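Local coordinates for periplasmic solute binding protein (Pectobacterium atrosepticum, PDB 4RY1) that probably binds a sugar in the periplasm and delivers it to an ABC-type importer, at residues 5-10 with 303-308; 18-23 with 35-40; 118-123 with 172-177; 281-286 with 362-367; 378-383 with 396-401. All blocks are in the same frame, centred on the assembly; numbering follows the deposited sequence.

Interaction 1. Residues 5-10 with 303-308; sequences IRISWW and AMLMNF. With ACT (acetate ion), chain F.
On one face of the lobe that holds the N-terminal strand, L305 of helix 299-310 packs against I5 and I7 of strand 3-10, a helix-on-sheet contact of an alpha/beta fold. The two isoleucines stand two positions apart and so project from the same face of the strand, while the intervening R6 points the other way and forms a salt bridge with E38. L305 CD2 is the atom shared by both partners: it lies 3.7 Å from I5 CD1 and 3.9 Å from I7 CD1. I5 CD1 also comes within 4.0 Å of L305 CB, which means that the leucine is touched at its base as well as along one branch. The side chains pass each other at a slant. For I5, chi1 of 62° places CG1 between the backbone N and the carbonyl carbon, and an extended chi2 carries CD1 out to the leucine. I5 and L305 CA atoms are 9.1 Å apart, a spacing bridged entirely by side chains. F26 of helix 13-29 also touches L305.

Farther along the strand, W10 leaves this apolar patch and joins a cluster of aromatic rings with W42, Y45 and W68. Its NE1 gives a weak hydrogen bond to O of an acetate, 3.2 Å long and bent to 130° at the hydrogen, with the oxygen near the ring plane. R15 also binds the acetate, which probably comes from the crystallisation liquor. With 141 Å² buried and three buried hydrocarbon side chains, the helix-strand contact itself implies cohesion by dispersion and water exclusion.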
# COMPACT_ATOMS: atom_id res chain seq x y z
N ILE A 5 1.78 -6.04 -28.45
CA ILE A 5 1.89 -5.21 -27.26
C ILE A 5 2.52 -5.99 -26.10
O ILE A 5 2.30 -7.19 -25.92
CB ILE A 5 0.58 -4.55 -26.83
CG1 ILE A 5 -0.47 -5.57 -26.47
CG2 ILE A 5 0.04 -3.66 -27.96
CD1 ILE A 5 -1.71 -4.96 -25.84
N ARG A 6 3.31 -5.28 -25.32
CA ARG A 6 4.02 -5.83 -24.17
C ARG A 6 3.38 -5.29 -22.90
O ARG A 6 2.94 -4.14 -22.86
CB ARG A 6 5.47 -5.37 -24.19
CG ARG A 6 6.27 -5.92 -25.36
CD ARG A 6 7.53 -5.11 -25.56
NE ARG A 6 8.30 -5.06 -24.34
CZ ARG A 6 9.11 -4.06 -23.98
NH1 ARG A 6 9.28 -3.01 -24.78
NH2 ARG A 6 9.72 -4.10 -22.81
N ILE A 7 3.26 -6.15 -21.90
CA ILE A 7 2.68 -5.76 -20.58
C ILE A 7 3.56 -6.29 -19.45
O ILE A 7 3.92 -7.47 -19.44
CB ILE A 7 1.20 -6.22 -20.41
CG1 ILE A 7 0.68 -5.85 -19.03
CG2 ILE A 7 1.05 -7.69 -20.69
CD1 ILE A 7 -0.83 -5.99 -18.89
N SER A 8 3.92 -5.40 -18.53
CA SER A 8 4.63 -5.77 -17.33
C SER A 8 3.84 -5.61 -16.05
O SER A 8 3.01 -4.70 -15.91
CB SER A 8 5.96 -5.01 -17.19
OG SER A 8 5.80 -3.61 -16.95
N TRP A 9 4.15 -6.47 -15.10
CA TRP A 9 3.62 -6.35 -13.75
C TRP A 9 4.50 -7.12 -12.76
O TRP A 9 5.39 -7.84 -13.16
CB TRP A 9 2.15 -6.86 -13.66
CG TRP A 9 2.00 -8.37 -13.76
CD1 TRP A 9 1.98 -9.24 -12.72
CD2 TRP A 9 1.93 -9.14 -14.95
NE1 TRP A 9 1.84 -10.52 -13.19
CE2 TRP A 9 1.82 -10.50 -14.55
CE3 TRP A 9 1.92 -8.84 -16.31
CZ2 TRP A 9 1.75 -11.55 -15.46
CZ3 TRP A 9 1.85 -9.88 -17.22
CH2 TRP A 9 1.74 -11.22 -16.79
N TRP A 10 4.24 -6.94 -11.47
CA TRP A 10 4.89 -7.72 -10.41
C TRP A 10 3.83 -8.42 -9.58
O TRP A 10 2.65 -8.05 -9.59
CB TRP A 10 5.73 -6.85 -9.48
CG TRP A 10 4.92 -5.93 -8.61
CD1 TRP A 10 4.37 -6.20 -7.40
CD2 TRP A 10 4.53 -4.60 -8.93
NE1 TRP A 10 3.66 -5.14 -6.95
CE2 TRP A 10 3.77 -4.12 -7.85
CE3 TRP A 10 4.80 -3.75 -10.00
CZ2 TRP A 10 3.24 -2.84 -7.83
CZ3 TRP A 10 4.27 -2.50 -9.98
CH2 TRP A 10 3.51 -2.04 -8.91
N ALA A 303 -4.89 0.14 -24.52
CA ALA A 303 -6.11 0.52 -23.81
C ALA A 303 -7.17 -0.59 -23.86
O ALA A 303 -7.88 -0.82 -22.88
CB ALA A 303 -6.69 1.80 -24.36
N MET A 304 -7.29 -1.25 -25.02
CA MET A 304 -8.23 -2.38 -25.14
C MET A 304 -7.87 -3.49 -24.14
O MET A 304 -8.75 -4.11 -23.54
CB MET A 304 -8.28 -2.94 -26.58
CG MET A 304 -8.88 -2.00 -27.61
SD MET A 304 -8.60 -2.46 -29.38
CE MET A 304 -9.57 -3.99 -29.42
N LEU A 305 -6.59 -3.79 -23.99
CA LEU A 305 -6.17 -4.81 -23.03
C LEU A 305 -6.51 -4.39 -21.60
O LEU A 305 -7.04 -5.16 -20.79
CB LEU A 305 -4.68 -5.09 -23.15
CG LEU A 305 -4.06 -6.07 -22.16
CD1 LEU A 305 -4.78 -7.42 -22.14
CD2 LEU A 305 -2.55 -6.19 -22.43
N MET A 306 -6.25 -3.14 -21.28
CA MET A 306 -6.56 -2.60 -19.96
C MET A 306 -8.07 -2.66 -19.67
O MET A 306 -8.49 -3.13 -18.60
CB MET A 306 -6.05 -1.17 -19.81
CG MET A 306 -4.53 -1.09 -19.76
SD MET A 306 -3.80 0.62 -19.98
CE MET A 306 -4.76 1.55 -18.78
N ASN A 307 -8.87 -2.22 -20.63
CA ASN A 307 -10.32 -2.30 -20.46
C ASN A 307 -10.77 -3.73 -20.28
O ASN A 307 -11.67 -4.02 -19.49
CB ASN A 307 -11.03 -1.67 -21.63
CG ASN A 307 -12.53 -1.76 -21.48
OD1 ASN A 307 -13.13 -1.00 -20.71
ND2 ASN A 307 -13.13 -2.68 -22.20
N PHE A 308 -10.18 -4.65 -21.03
CA PHE A 308 -10.57 -6.05 -20.94
C PHE A 308 -10.35 -6.58 -19.53
O PHE A 308 -11.21 -7.25 -18.94
CB PHE A 308 -9.85 -6.89 -21.99
CG PHE A 308 -10.36 -8.29 -22.10
CD1 PHE A 308 -9.88 -9.29 -21.28
CD2 PHE A 308 -11.38 -8.59 -22.99
CE1 PHE A 308 -10.37 -10.56 -21.36
CE2 PHE A 308 -11.88 -9.87 -23.08
CZ PHE A 308 -11.37 -10.86 -22.27
C ACT F . 1.41 -6.63 -3.79
O ACT F . 2.18 -6.96 -4.72
OXT ACT F . 0.35 -6.04 -4.06
CH3 ACT F . 1.71 -6.93 -2.34

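Interaction 2. Residues 18-23 with 35-40; sequences ATLAAI and VKAEYA
I23 and V35 make the tight half of this contact. The CG2 methyl of I23 sits 3.7 Å from V35 CG1 and equally close to V35 CB, so it rests on the branch point of the valine as well as on one methyl, the two side chains crossing at a slant. That methyl lies anti to the isoleucine's backbone N, whereas CG1 turns the other way (chi1 -70°) and sends CD1 along the strand. There CD1 reaches A37 CB at 4.2 Å, a looser touch. L305 of helix 299-310 packs on V35, and M309 of the same helix on I23, adding a third element to this side.

These segments belong to a beta-alpha-beta crossover: strand 3-10 leads into helix 13-29, which returns the chain to strand 33-40, parallel to the first. The geometry agrees, since the short helix and strand axes run nearly antiparallel at 170° and approach to 10.3 Å, a separation filled by one layer of side chains.

The solvent side is different. A37 is exposed and offers a single methyl. L20 starts off pointing past the strand and only its end swings in, CD1 lying 4.3 Å from A37 CB in one of the leucine's two conformers, which makes this touch provisional. At the same margin the ring of Y39 is not modelled, and its remaining CB packs on W9 of strand 3-10.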
# COMPACT_ATOMS: atom_id res chain seq x y z
N ALA A 18 -3.41 -15.58 -12.84
CA ALA A 18 -4.67 -14.92 -13.12
C ALA A 18 -4.48 -13.88 -14.21
O ALA A 18 -5.36 -13.67 -15.05
CB ALA A 18 -5.19 -14.28 -11.85
N THR A 19 -3.33 -13.18 -14.18
CA THR A 19 -3.06 -12.17 -15.21
C THR A 19 -2.87 -12.83 -16.59
O THR A 19 -3.38 -12.37 -17.63
CB THR A 19 -1.87 -11.31 -14.83
OG1 THR A 19 -2.09 -10.75 -13.53
CG2 THR A 19 -1.66 -10.19 -15.82
N LEU A 20 -2.14 -13.94 -16.60
CA LEU A 20 -2.03 -14.76 -17.82
C LEU A 20 -3.41 -15.24 -18.32
O LEU A 20 -3.69 -15.25 -19.54
CB LEU A 20 -1.06 -15.93 -17.62
CG LEU A 20 0.40 -15.65 -17.99
CD1 LEU A 20 0.55 -15.42 -19.49
CD2 LEU A 20 0.96 -14.48 -17.23
N ALA A 21 -4.28 -15.66 -17.39
CA ALA A 21 -5.65 -16.08 -17.74
C ALA A 21 -6.38 -14.92 -18.43
O ALA A 21 -7.09 -15.10 -19.42
CB ALA A 21 -6.40 -16.51 -16.50
N ALA A 22 -6.23 -13.72 -17.88
CA ALA A 22 -6.88 -12.55 -18.48
C ALA A 22 -6.34 -12.27 -19.88
O ALA A 22 -7.09 -11.95 -20.79
CB ALA A 22 -6.73 -11.32 -17.60
N ILE A 23 -5.03 -12.39 -20.02
CA ILE A 23 -4.38 -12.19 -21.32
C ILE A 23 -4.87 -13.21 -22.35
O ILE A 23 -5.18 -12.87 -23.48
CB ILE A 23 -2.84 -12.19 -21.18
CG1 ILE A 23 -2.39 -10.91 -20.45
CG2 ILE A 23 -2.17 -12.31 -22.55
CD1 ILE A 23 -0.96 -10.99 -19.93
N VAL A 35 0.16 -10.50 -27.39
CA VAL A 35 0.48 -9.91 -26.07
C VAL A 35 1.70 -10.61 -25.51
O VAL A 35 1.70 -11.84 -25.36
CB VAL A 35 -0.66 -9.99 -25.04
CG1 VAL A 35 -0.25 -9.36 -23.73
CG2 VAL A 35 -1.92 -9.33 -25.60
N LYS A 36 2.74 -9.84 -25.24
CA LYS A 36 3.95 -10.35 -24.62
C LYS A 36 3.97 -10.00 -23.16
O LYS A 36 4.06 -8.84 -22.78
CB LYS A 36 5.16 -9.76 -25.31
CG LYS A 36 5.21 -10.16 -26.76
CD LYS A 36 6.13 -11.35 -26.97
CE LYS A 36 5.92 -11.94 -28.35
NZ LYS A 36 5.29 -13.28 -28.29
N ALA A 37 3.86 -11.04 -22.34
CA ALA A 37 3.83 -10.87 -20.90
C ALA A 37 5.26 -10.77 -20.38
O ALA A 37 6.12 -11.58 -20.71
CB ALA A 37 3.09 -12.02 -20.25
N GLU A 38 5.46 -9.77 -19.53
CA GLU A 38 6.76 -9.47 -18.93
C GLU A 38 6.56 -9.21 -17.44
O GLU A 38 6.48 -8.08 -16.98
CB GLU A 38 7.41 -8.26 -19.59
CG GLU A 38 7.61 -8.43 -21.09
CD GLU A 38 8.27 -7.25 -21.77
OE1 GLU A 38 8.48 -6.19 -21.14
OE2 GLU A 38 8.53 -7.40 -22.97
N TYR A 39 6.46 -10.27 -16.67
CA TYR A 39 6.26 -10.11 -15.25
C TYR A 39 7.49 -10.47 -14.50
O TYR A 39 8.48 -10.95 -15.06
CB TYR A 39 5.11 -10.97 -14.79
N ALA A 40 7.34 -10.38 -13.20
CA ALA A 40 8.48 -10.35 -12.34
C ALA A 40 8.05 -10.27 -10.90
O ALA A 40 6.88 -10.21 -10.56
CB ALA A 40 9.35 -9.15 -12.71

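Interaction 3. Residues 118-123 with 172-177; sequences RSMIYN and LTLGRS
Apolar contacts come first: M120 CE meets L174 CD1 at 3.9 Å, and R118 CG lies 4.0 Å from T173 CG2, a helix-on-sheet contact that sets helix 169-183 on strand 107-123 of the mixed sheet. A bend at chi2 of -77° turns the arginine chain so that its methylene faces the threonine methyl. The side chains of both pairs cross at about a right angle, and the two touches are separate. The methionine is bent at chi2 (-65°), which brings its end round to the leucine in one of its two conformers. Y247 of strand 245-249 packs on M120, T173 and L174 alike. A glycerol, probably from the crystallisation liquor, lies near M120 and is hydrogen-bonded by S177.

Water-mediated bonding forms the second group. Water 1 accepts from R118 NH2 at 2.8 Å, in the plane of the guanidinium, and donates to T173 OG1, also at 2.8 Å. The threonine hydroxyl is in turn bound to L169 O one helical turn back.

Polar and cation-pi contacts beyond the segments complete the account. R118 NH1 bonds to Y247 O, and the guanidinium makes a cation-pi contact with W249.

With all four touching residues buried, the chemistry implies that the arginine is fixed in orientation by a carbonyl, a water and a ring, its charge probably stabilised by these partners.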
# COMPACT_ATOMS: atom_id res chain seq x y z
N ARG A 118 -5.14 1.53 4.33
CA ARG A 118 -4.47 0.92 5.48
C ARG A 118 -5.51 0.54 6.54
O ARG A 118 -6.35 1.36 6.92
CB ARG A 118 -3.48 1.89 6.13
CG ARG A 118 -2.21 2.22 5.36
CD ARG A 118 -1.21 1.10 5.44
NE ARG A 118 0.07 1.45 4.82
CZ ARG A 118 1.14 0.67 4.79
NH1 ARG A 118 1.15 -0.51 5.37
NH2 ARG A 118 2.22 1.08 4.14
N SER A 119 -5.45 -0.68 7.05
CA SER A 119 -6.31 -1.10 8.15
C SER A 119 -5.62 -2.19 8.96
O SER A 119 -4.64 -2.78 8.53
CB SER A 119 -7.69 -1.48 7.64
OG SER A 119 -7.62 -2.54 6.70
N MET A 120 -6.10 -2.39 10.18
CA MET A 120 -5.58 -3.45 11.02
C MET A 120 -6.13 -4.83 10.66
O MET A 120 -7.35 -5.01 10.51
CB MET A 120 -5.88 -3.15 12.47
CG MET A 120 -5.03 -2.03 13.01
SD MET A 120 -3.26 -2.38 13.10
CE MET A 120 -2.78 -0.95 14.07
N ILE A 121 -5.23 -5.79 10.59
CA ILE A 121 -5.56 -7.20 10.44
C ILE A 121 -5.00 -7.84 11.72
O ILE A 121 -3.83 -7.68 12.03
CB ILE A 121 -4.92 -7.80 9.18
CG1 ILE A 121 -5.43 -7.07 7.94
CG2 ILE A 121 -5.19 -9.30 9.10
CD1 ILE A 121 -6.86 -7.40 7.63
N TYR A 122 -5.85 -8.55 12.45
CA TYR A 122 -5.46 -9.14 13.72
C TYR A 122 -5.62 -10.65 13.71
O TYR A 122 -6.52 -11.18 13.05
CB TYR A 122 -6.31 -8.57 14.85
CG TYR A 122 -6.11 -7.11 15.18
CD1 TYR A 122 -4.84 -6.60 15.46
CD2 TYR A 122 -7.21 -6.24 15.28
CE1 TYR A 122 -4.67 -5.27 15.82
CE2 TYR A 122 -7.04 -4.91 15.64
CZ TYR A 122 -5.78 -4.41 15.90
OH TYR A 122 -5.60 -3.09 16.29
N ASN A 123 -4.77 -11.31 14.49
CA ASN A 123 -4.86 -12.74 14.74
C ASN A 123 -5.77 -12.95 15.94
O ASN A 123 -5.39 -12.74 17.10
CB ASN A 123 -3.49 -13.35 15.00
CG ASN A 123 -3.54 -14.86 15.08
OD1 ASN A 123 -4.46 -15.42 15.69
ND2 ASN A 123 -2.59 -15.54 14.44
N LEU A 172 5.40 4.45 10.09
CA LEU A 172 5.40 5.88 9.72
C LEU A 172 3.99 6.32 9.36
O LEU A 172 3.53 7.39 9.75
CB LEU A 172 6.33 6.16 8.55
CG LEU A 172 6.34 7.60 8.04
CD1 LEU A 172 6.88 8.51 9.11
CD2 LEU A 172 7.18 7.68 6.78
N THR A 173 3.30 5.47 8.61
CA THR A 173 1.96 5.79 8.14
C THR A 173 0.97 5.74 9.28
O THR A 173 0.05 6.54 9.37
CB THR A 173 1.55 4.84 7.00
OG1 THR A 173 2.53 4.91 5.97
CG2 THR A 173 0.20 5.21 6.46
N LEU A 174 1.15 4.78 10.18
CA LEU A 174 0.33 4.69 11.39
C LEU A 174 0.45 5.99 12.23
O LEU A 174 -0.55 6.55 12.69
CB LEU A 174 0.73 3.48 12.23
CG LEU A 174 -0.18 3.12 13.41
CD1 LEU A 174 -1.53 2.61 12.96
CD2 LEU A 174 0.49 2.09 14.32
N GLY A 175 1.69 6.44 12.38
CA GLY A 175 2.01 7.69 13.07
C GLY A 175 1.36 8.87 12.35
O GLY A 175 0.76 9.75 12.97
N ARG A 176 1.48 8.89 11.02
CA ARG A 176 0.84 9.94 10.21
C ARG A 176 -0.67 9.98 10.45
O ARG A 176 -1.27 11.07 10.54
CB ARG A 176 1.11 9.70 8.72
CG ARG A 176 0.49 10.78 7.85
CD ARG A 176 -0.40 10.21 6.80
NE ARG A 176 -1.17 11.19 6.04
CZ ARG A 176 -2.48 11.18 5.93
NH1 ARG A 176 -3.19 10.20 6.46
NH2 ARG A 176 -3.10 12.12 5.22
N SER A 177 -1.30 8.81 10.55
CA SER A 177 -2.75 8.72 10.76
C SER A 177 -3.10 9.30 12.15
O SER A 177 -4.03 10.11 12.29
CB SER A 177 -3.23 7.26 10.60
OG SER A 177 -4.63 7.13 10.62
O HOH W 1 1.73 3.80 3.53

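Interaction 4. Residues 281-286 with 362-367; sequences GLTSKP and VAVSPF
V364, in the loop between helices 346-356 and 371-385, packs against T283 and S284 of segment 281-286, which runs into strand 284-292. That strand pairs with strand 61-64 as well as with strand 107-123, a connection consistent with the interlobe crossover of periplasmic binding proteins.

Followed outward, V364 first offers CB, still 5.0 Å from T283 CG2 and therefore not in contact. From CB the two methyls diverge. CG1 is anti to the backbone N (chi1 177°) and stays 4.6 Å from T283 CG2, beyond close contact. CG2, set beside the backbone N, is the touching tip: it lies 4.1 Å from T283 CG2 and the same distance from S284 O. One methyl thus rests on a threonine methyl and a carbonyl oxygen together, while the threonine and valine side chains cross at about a right angle. R176 of helix 169-183 covers both V364 and T283, and its NH2 bonds to the carbonyls of V362 and A363.

The hydroxyl of T283 turns back to its own segment. OG1 donates to G281 O at 2.9 Å, with a C=O...donor angle of 144° and the donor tilted 32° from the carbonyl plane. This pins the threonine's rotation and leaves CG2 for the valine. In the other segment, S365 OG accepts from F367 N at 3.1 Å, forming an ST turn, and also bonds to E190. Between the backbones, water 2 donates to L282 O at 2.8 Å and to V362 O at 3.2 Å.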
# COMPACT_ATOMS: atom_id res chain seq x y z
N GLY A 281 -8.28 10.26 9.76
CA GLY A 281 -6.95 9.74 9.46
C GLY A 281 -6.98 8.53 8.54
O GLY A 281 -5.97 7.87 8.38
N LEU A 282 -8.13 8.26 7.92
CA LEU A 282 -8.27 7.15 6.97
C LEU A 282 -7.33 7.36 5.81
O LEU A 282 -7.31 8.42 5.20
CB LEU A 282 -9.71 7.04 6.44
CG LEU A 282 -10.01 5.91 5.46
CD1 LEU A 282 -9.81 4.57 6.15
CD2 LEU A 282 -11.41 6.01 4.86
N THR A 283 -6.56 6.34 5.53
CA THR A 283 -5.41 6.47 4.61
C THR A 283 -5.63 5.53 3.43
O THR A 283 -5.64 4.31 3.59
CB THR A 283 -4.11 6.15 5.35
OG1 THR A 283 -4.01 7.05 6.47
CG2 THR A 283 -2.88 6.30 4.46
N SER A 284 -5.83 6.13 2.27
CA SER A 284 -6.17 5.41 1.05
C SER A 284 -5.39 5.91 -0.15
O SER A 284 -5.00 7.08 -0.22
CB SER A 284 -7.66 5.51 0.73
OG SER A 284 -8.50 5.17 1.82
N LYS A 285 -5.21 5.01 -1.11
CA LYS A 285 -4.55 5.35 -2.39
C LYS A 285 -4.84 4.25 -3.38
O LYS A 285 -5.33 3.18 -3.02
CB LYS A 285 -3.05 5.46 -2.22
CG LYS A 285 -2.33 4.15 -1.95
CD LYS A 285 -0.82 4.27 -2.05
CE LYS A 285 -0.15 2.92 -2.04
NZ LYS A 285 1.32 3.02 -2.32
N PRO A 286 -4.54 4.49 -4.67
CA PRO A 286 -4.60 3.35 -5.59
C PRO A 286 -3.64 2.27 -5.21
O PRO A 286 -2.49 2.56 -4.89
CB PRO A 286 -4.19 3.96 -6.94
CG PRO A 286 -4.47 5.42 -6.80
CD PRO A 286 -4.13 5.71 -5.36
N VAL A 362 -7.67 15.13 5.06
CA VAL A 362 -6.24 15.39 5.12
C VAL A 362 -5.60 14.54 4.01
O VAL A 362 -5.57 13.31 4.09
CB VAL A 362 -5.65 15.03 6.50
CG1 VAL A 362 -4.16 15.31 6.55
CG2 VAL A 362 -6.35 15.81 7.60
N ALA A 363 -5.07 15.21 3.00
CA ALA A 363 -4.49 14.55 1.83
C ALA A 363 -3.32 13.65 2.20
O ALA A 363 -2.55 13.96 3.09
CB ALA A 363 -4.02 15.59 0.82
N VAL A 364 -3.20 12.55 1.45
CA VAL A 364 -2.06 11.65 1.49
C VAL A 364 -1.15 12.08 0.34
O VAL A 364 -1.59 12.16 -0.81
CB VAL A 364 -2.52 10.18 1.33
CG1 VAL A 364 -1.33 9.23 1.29
CG2 VAL A 364 -3.50 9.81 2.44
N SER A 365 0.11 12.38 0.67
CA SER A 365 1.10 12.80 -0.30
C SER A 365 1.86 11.60 -0.81
O SER A 365 2.30 10.76 -0.01
CB SER A 365 2.10 13.75 0.33
OG SER A 365 3.06 14.13 -0.62
N PRO A 366 2.07 11.51 -2.13
CA PRO A 366 2.91 10.41 -2.59
C PRO A 366 4.34 10.49 -2.03
O PRO A 366 5.08 9.48 -2.01
CB PRO A 366 2.89 10.58 -4.10
CG PRO A 366 2.62 12.03 -4.33
CD PRO A 366 1.65 12.39 -3.24
N PHE A 367 4.75 11.69 -1.61
CA PHE A 367 6.11 11.88 -1.12
C PHE A 367 6.37 11.25 0.24
O PHE A 367 7.52 11.01 0.58
CB PHE A 367 6.47 13.36 -1.13
CG PHE A 367 6.45 13.94 -2.51
CD1 PHE A 367 7.44 13.61 -3.43
CD2 PHE A 367 5.44 14.79 -2.91
CE1 PHE A 367 7.40 14.10 -4.72
CE2 PHE A 367 5.40 15.30 -4.18
CZ PHE A 367 6.38 14.96 -5.10
O HOH W 2 -5.82 10.67 5.82

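Interaction 5. Residues 378-383 with 396-401; sequences TTSLQK and DDFLSG
S380 and F398 bring their CA atoms to 6.9 Å, the nearest CA pair of segments 378-383 and 396-401, which lie on helices 371-385 and 391-409; these follow each other in the chain as a helical hairpin and run in broadly opposite directions here. The small side chain of S380 fits such a short spacing. The serine points toward the other helix, and its OG lies 4.0 Å from F398 CB and 4.0 Å from F398 CD1, resting beside the root of the phenylalanine and oblique to its ring. This is van der Waals contact; the hydroxyl's polar need is met inside its own helix by L376 O. With chi1 at 171°, F398 carries its ring away from its own backbone N, where L376 and W377 touch it and F206 of helix 199-214 meets it edge-to-face. The same F206 packs on S380 and L381, so a third helix closes this flank of the hairpin.

The other flank is charged and partly exposed. K383 and D397 both start off toward the facing helix, yet K383 NZ stops 4.5 Å from D397 OD2, beyond a salt bridge. The carboxylate has its direct partner in K393, one turn earlier in its own helix, and K383 would be expected to add a weaker, longer-range attraction. Only 103 Å² is buried in all, shared between a serine-phenylalanine contact and this charged margin. Water 3 spans the charged pair, accepting from K383 NZ at 2.9 Å and donating to D397 OD2 at 2.8 Å.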
# COMPACT_ATOMS: atom_id res chain seq x y z
N THR A 378 13.59 4.78 8.66
CA THR A 378 13.95 3.41 9.09
C THR A 378 15.27 3.39 9.85
O THR A 378 15.37 2.83 10.96
CB THR A 378 13.97 2.47 7.87
OG1 THR A 378 12.65 2.43 7.29
CG2 THR A 378 14.42 1.07 8.25
N THR A 379 16.28 4.04 9.27
CA THR A 379 17.59 4.15 9.91
C THR A 379 17.52 4.97 11.22
O THR A 379 18.23 4.68 12.19
CB THR A 379 18.66 4.65 8.94
OG1 THR A 379 18.31 5.93 8.42
CG2 THR A 379 18.83 3.66 7.79
N SER A 380 16.65 5.97 11.25
CA SER A 380 16.45 6.76 12.48
C SER A 380 15.88 5.89 13.59
O SER A 380 16.32 5.98 14.73
CB SER A 380 15.52 7.94 12.25
OG SER A 380 16.08 8.85 11.33
N LEU A 381 14.90 5.05 13.25
CA LEU A 381 14.35 4.11 14.25
C LEU A 381 15.42 3.14 14.78
O LEU A 381 15.45 2.83 15.96
CB LEU A 381 13.18 3.30 13.68
CG LEU A 381 12.03 4.15 13.17
CD1 LEU A 381 10.92 3.22 12.71
CD2 LEU A 381 11.51 5.19 14.15
N GLN A 382 16.28 2.69 13.87
CA GLN A 382 17.39 1.80 14.21
C GLN A 382 18.37 2.50 15.15
O GLN A 382 18.82 1.92 16.11
CB GLN A 382 18.03 1.24 12.95
CG GLN A 382 17.07 0.25 12.30
CD GLN A 382 17.37 -0.12 10.87
OE1 GLN A 382 18.36 0.32 10.28
NE2 GLN A 382 16.50 -0.96 10.29
N LYS A 383 18.66 3.77 14.90
CA LYS A 383 19.50 4.55 15.81
C LYS A 383 18.92 4.55 17.23
O LYS A 383 19.66 4.35 18.22
CB LYS A 383 19.66 5.98 15.29
CG LYS A 383 20.85 6.13 14.35
CD LYS A 383 20.80 7.35 13.42
CE LYS A 383 19.83 8.43 13.87
NZ LYS A 383 19.96 9.70 13.10
N ASP A 396 15.15 15.64 15.24
CA ASP A 396 15.60 16.86 14.59
C ASP A 396 16.47 16.54 13.35
O ASP A 396 16.40 17.23 12.33
CB ASP A 396 16.41 17.74 15.55
CG ASP A 396 15.61 18.23 16.75
OD1 ASP A 396 14.38 18.02 16.86
OD2 ASP A 396 16.24 18.86 17.63
N ASP A 397 17.32 15.52 13.45
CA ASP A 397 18.16 15.10 12.32
C ASP A 397 17.32 14.50 11.19
O ASP A 397 17.61 14.70 10.01
CB ASP A 397 19.23 14.09 12.74
CG ASP A 397 20.31 14.71 13.61
OD1 ASP A 397 20.26 15.92 13.92
OD2 ASP A 397 21.24 13.96 13.98
N PHE A 398 16.27 13.77 11.57
CA PHE A 398 15.34 13.26 10.56
C PHE A 398 14.71 14.45 9.82
O PHE A 398 14.66 14.46 8.59
CB PHE A 398 14.25 12.36 11.17
CG PHE A 398 13.16 12.02 10.19
CD1 PHE A 398 13.33 10.98 9.26
CD2 PHE A 398 11.99 12.75 10.16
CE1 PHE A 398 12.34 10.69 8.34
CE2 PHE A 398 11.00 12.45 9.24
CZ PHE A 398 11.17 11.42 8.34
N LEU A 399 14.27 15.45 10.56
CA LEU A 399 13.63 16.61 9.94
C LEU A 399 14.53 17.32 8.91
O LEU A 399 14.10 17.61 7.81
CB LEU A 399 13.18 17.59 11.02
CG LEU A 399 12.61 18.92 10.53
CD1 LEU A 399 11.42 18.71 9.60
CD2 LEU A 399 12.22 19.76 11.74
N SER A 400 15.77 17.61 9.28
CA SER A 400 16.71 18.28 8.36
C SER A 400 17.02 17.41 7.14
O SER A 400 17.03 17.89 6.01
CB SER A 400 17.99 18.72 9.09
OG SER A 400 18.55 17.67 9.84
N GLY A 401 17.26 16.12 7.36
CA GLY A 401 17.59 15.22 6.24
C GLY A 401 16.39 15.00 5.31
O GLY A 401 16.52 14.96 4.07
O HOH W 3 20.69 11.53 15.24

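Interactions 1 and 2 touch, with centres 8 Å apart, and share the parallel pair of strands 3-10 and 33-40 at one end of the molecule. Interactions 3 and 4 also touch, 13 Å between centres, through R176 and S177 and the neighbouring strands 107-123 and 284-292. Interaction 5 belongs to the last two helices, its centre about 40 Å from that of interaction 1, and across the chain's centre from it. Along the chain, interaction 1 spans both 2 and 3 and alternates with 4; interaction 5 comes last. One branched mixed sheet reaches the first four, so it ties the two ends together, consistent with a two-lobed binding protein.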